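Ionotropic glutamate receptor bacterial homologue (Nostoc punctiforme, PDB 2PYY) binds L-glutamate in the cleft of a two-lobed ligand-binding core, probably as the sensor part of a prokaryotic ionotropic glutamate receptor. Local coordinates at residues N63-I71 / E184-N192. Sequence-based numbering, arbitrary orientation.
Sequences NLGIAAISI and ESYGIILPN. With GLU (glutamic acid), chain E.
Ser70 and Glu184 meet beside the bound glutamate: Ser70 OG donates to Glu184 OE1 (2.8 Å), approaching from above the carboxylate plane, 57° out of it. The same OG accepts from the ligand N at 2.8 Å. Chi1 of -62° sets OG beside its own backbone N, which donates to the ligand O (2.8 Å, 164°). Ala68 O, over one face of the Tyr186 ring, also takes the ligand N, while Ala68 CB makes a CH-pi contact with that face, 4.2 Å from the ring centroid; Ser70 OG sits at the ring edge, in plane.

Backbone bonds fix this corner: Ile71 N to Ser185 O (2.9 Å) and Gly187 N to Ile69 O (3.1 Å). Farther along, Gly65 and Ile189 form an antiparallel hydrogen-bonded pair; in between, a water links Ala67 N and Ile69 N to Gly187 O. The Ile69 and Ile189 side chains cross at about a right angle, both touching Leu53. Glu184 OE1 also bonds Thr122 OG1, and OE2 salt-bridges Arg182.

Strands 64-66 and 175-190 of this periplasmic-binding-protein fold thus bring pocket residues together. With its hydrogen directed at Glu184, Ser70 OG can accept from the ligand's ammonium; Asp158, also holding Tyr186 OH, bonds the ligand directly, and Glu184 may supplement its charge through Ser70.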
loop_
_atom_site.group_PDB
_atom_site.type_symbol
_atom_site.label_atom_id
_atom_site.label_comp_id
_atom_site.label_asym_id
_atom_site.label_seq_id
_atom_site.Cartn_x
_atom_site.Cartn_y
_atom_site.Cartn_z
ATOM N N ASN B 63 14.038 13.706 9.709
ATOM C CA ASN B 63 14.906 12.563 9.463
ATOM C C ASN B 63 14.180 11.241 9.281
ATOM O O ASN B 63 14.736 10.299 8.719
ATOM C CB ASN B 63 15.920 12.455 10.599
ATOM C CG ASN B 63 16.734 13.725 10.765
ATOM O OD1 ASN B 63 17.597 14.043 9.932
ATOM N ND2 ASN B 63 16.450 14.471 11.828
ATOM N N LEU B 64 12.939 11.176 9.746
ATOM C CA LEU B 64 12.144 9.957 9.643
ATOM C C LEU B 64 10.762 10.275 10.208
ATOM O O LEU B 64 10.540 11.352 10.745
ATOM C CB LEU B 64 12.791 8.840 10.464
ATOM C CG LEU B 64 12.774 9.205 11.950
ATOM C CD1 LEU B 64 11.569 8.561 12.600
ATOM C CD2 LEU B 64 14.042 8.753 12.621
ATOM N N GLY B 65 9.834 9.333 10.096
ATOM C CA GLY B 65 8.495 9.570 10.599
ATOM C C GLY B 65 7.866 8.291 11.113
ATOM O O GLY B 65 8.183 7.202 10.641
ATOM N N ILE B 66 6.979 8.412 12.088
ATOM C CA ILE B 66 6.323 7.242 12.646
ATOM C C ILE B 66 4.932 7.649 13.113
ATOM O O ILE B 66 4.718 8.774 13.579
ATOM C CB ILE B 66 7.120 6.666 13.846
ATOM C CG1 ILE B 66 6.416 5.424 14.385
ATOM C CG2 ILE B 66 7.214 7.714 14.956
ATOM C CD1 ILE B 66 7.172 4.705 15.510
ATOM N N ALA B 67 3.991 6.729 12.975
ATOM C CA ALA B 67 2.602 6.938 13.383
ATOM C C ALA B 67 1.908 5.611 13.098
ATOM O O ALA B 67 2.219 4.589 13.716
ATOM C CB ALA B 67 1.973 8.063 12.567
ATOM N N ALA B 68 0.981 5.643 12.153
ATOM C CA ALA B 68 0.253 4.468 11.727
ATOM C C ALA B 68 0.465 4.490 10.210
ATOM O O ALA B 68 -0.485 4.570 9.434
ATOM C CB ALA B 68 -1.230 4.620 12.065
ATOM N N ILE B 69 1.732 4.435 9.814
ATOM C CA ILE B 69 2.146 4.498 8.420
ATOM C C ILE B 69 2.243 3.170 7.662
ATOM O O ILE B 69 3.194 2.412 7.839
ATOM C CB ILE B 69 3.523 5.223 8.309
ATOM C CG1 ILE B 69 3.495 6.511 9.139
ATOM C CG2 ILE B 69 3.831 5.545 6.832
ATOM C CD1 ILE B 69 4.778 7.330 9.098
ATOM N N SER B 70 1.266 2.894 6.810
ATOM C CA SER B 70 1.257 1.660 6.037
ATOM C C SER B 70 2.419 1.588 5.058
ATOM O O SER B 70 2.738 2.560 4.375
ATOM C CB SER B 70 -0.051 1.551 5.261
ATOM O OG SER B 70 -1.142 1.500 6.151
ATOM N N ILE B 71 3.044 0.421 5.002
ATOM C CA ILE B 71 4.138 0.164 4.085
ATOM C C ILE B 71 3.472 -0.303 2.782
ATOM O O ILE B 71 2.697 -1.268 2.773
ATOM C CB ILE B 71 5.045 -0.965 4.631
ATOM C CG1 ILE B 71 5.642 -0.522 5.979
ATOM C CG2 ILE B 71 6.159 -1.306 3.620
ATOM C CD1 ILE B 71 6.510 -1.557 6.635
ATOM N N GLU B 184 -2.198 -4.715 5.913
ATOM C CA GLU B 184 -1.079 -3.797 5.741
ATOM C C GLU B 184 -0.292 -3.783 7.039
ATOM O O GLU B 184 -0.850 -3.974 8.114
ATOM C CB GLU B 184 -1.576 -2.373 5.458
ATOM C CG GLU B 184 -2.659 -2.251 4.389
ATOM C CD GLU B 184 -2.951 -0.808 3.987
ATOM O OE1 GLU B 184 -3.174 0.054 4.886
ATOM O OE2 GLU B 184 -2.975 -0.542 2.761
ATOM N N SER B 185 1.007 -3.571 6.945
ATOM C CA SER B 185 1.799 -3.504 8.150
ATOM C C SER B 185 2.289 -2.064 8.241
ATOM O O SER B 185 2.378 -1.358 7.224
ATOM C CB SER B 185 2.971 -4.493 8.092
ATOM O OG SER B 185 4.055 -3.970 7.353
ATOM N N TYR B 186 2.552 -1.610 9.462
ATOM C CA TYR B 186 3.051 -0.254 9.675
ATOM C C TYR B 186 4.539 -0.327 9.898
ATOM O O TYR B 186 5.036 -1.302 10.463
ATOM C CB TYR B 186 2.454 0.395 10.919
ATOM C CG TYR B 186 0.962 0.517 10.928
ATOM C CD1 TYR B 186 0.236 0.680 9.744
ATOM C CD2 TYR B 186 0.269 0.509 12.136
ATOM C CE1 TYR B 186 -1.150 0.834 9.772
ATOM C CE2 TYR B 186 -1.108 0.664 12.175
ATOM C CZ TYR B 186 -1.809 0.825 10.993
ATOM O OH TYR B 186 -3.172 0.978 11.060
ATOM N N GLY B 187 5.238 0.730 9.500
ATOM C CA GLY B 187 6.673 0.776 9.678
ATOM C C GLY B 187 7.089 2.215 9.903
ATOM O O GLY B 187 6.248 3.125 9.851
ATOM N N ILE B 188 8.367 2.417 10.200
ATOM C CA ILE B 188 8.915 3.757 10.393
ATOM C C ILE B 188 9.371 4.110 8.977
ATOM O O ILE B 188 10.036 3.300 8.315
ATOM C CB ILE B 188 10.109 3.725 11.404
ATOM C CG1 ILE B 188 9.559 3.461 12.817
ATOM C CG2 ILE B 188 10.881 5.055 11.387
ATOM C CD1 ILE B 188 10.627 3.102 13.887
ATOM N N ILE B 189 8.962 5.274 8.476
ATOM C CA ILE B 189 9.347 5.664 7.122
ATOM C C ILE B 189 10.613 6.504 7.224
ATOM O O ILE B 189 10.725 7.365 8.098
ATOM C CB ILE B 189 8.182 6.440 6.412
ATOM C CG1 ILE B 189 8.452 6.559 4.908
ATOM C CG2 ILE B 189 7.984 7.809 7.066
ATOM C CD1 ILE B 189 7.211 6.895 4.087
ATOM N N LEU B 190 11.554 6.234 6.325
ATOM C CA LEU B 190 12.843 6.907 6.321
ATOM C C LEU B 190 13.224 7.291 4.909
ATOM O O LEU B 190 12.685 6.744 3.947
ATOM C CB LEU B 190 13.912 5.937 6.837
ATOM C CG LEU B 190 13.609 5.187 8.122
ATOM C CD1 LEU B 190 14.012 3.726 7.996
ATOM C CD2 LEU B 190 14.325 5.866 9.257
ATOM N N PRO B 191 14.158 8.242 4.765
ATOM C CA PRO B 191 14.579 8.634 3.421
ATOM C C PRO B 191 15.486 7.517 2.897
ATOM O O PRO B 191 16.012 6.734 3.685
ATOM C CB PRO B 191 15.335 9.938 3.664
ATOM C CG PRO B 191 15.869 9.771 5.058
ATOM C CD PRO B 191 14.710 9.151 5.783
ATOM N N ASN B 192 15.647 7.428 1.583
ATOM C CA ASN B 192 16.513 6.397 1.016
ATOM C C ASN B 192 17.925 6.522 1.560
ATOM O O ASN B 192 18.380 7.626 1.850
ATOM C CB ASN B 192 16.592 6.515 -0.500
ATOM C CG ASN B 192 15.303 6.128 -1.180
ATOM O OD1 ASN B 192 14.634 5.165 -0.783
ATOM N ND2 ASN B 192 14.943 6.872 -2.222
HETATM N N GLU E . -2.300 3.558 7.715
HETATM C CA GLU E . -2.823 4.692 6.898
HETATM C C GLU E . -1.801 5.076 5.832
HETATM O O GLU E . -0.599 4.821 6.060
HETATM C CB GLU E . -3.099 5.902 7.792
HETATM C CG GLU E . -3.753 7.074 7.067
HETATM C CD GLU E . -3.876 8.318 7.939
HETATM O OE1 GLU E . -4.581 9.263 7.530
HETATM O OE2 GLU E . -3.262 8.347 9.027
HETATM O OXT GLU E . -2.205 5.630 4.790
HETATM O O HOH W 1 4.155 4.151 11.518
HETATM O O HOH W 2 2.257 -3.835 4.234
#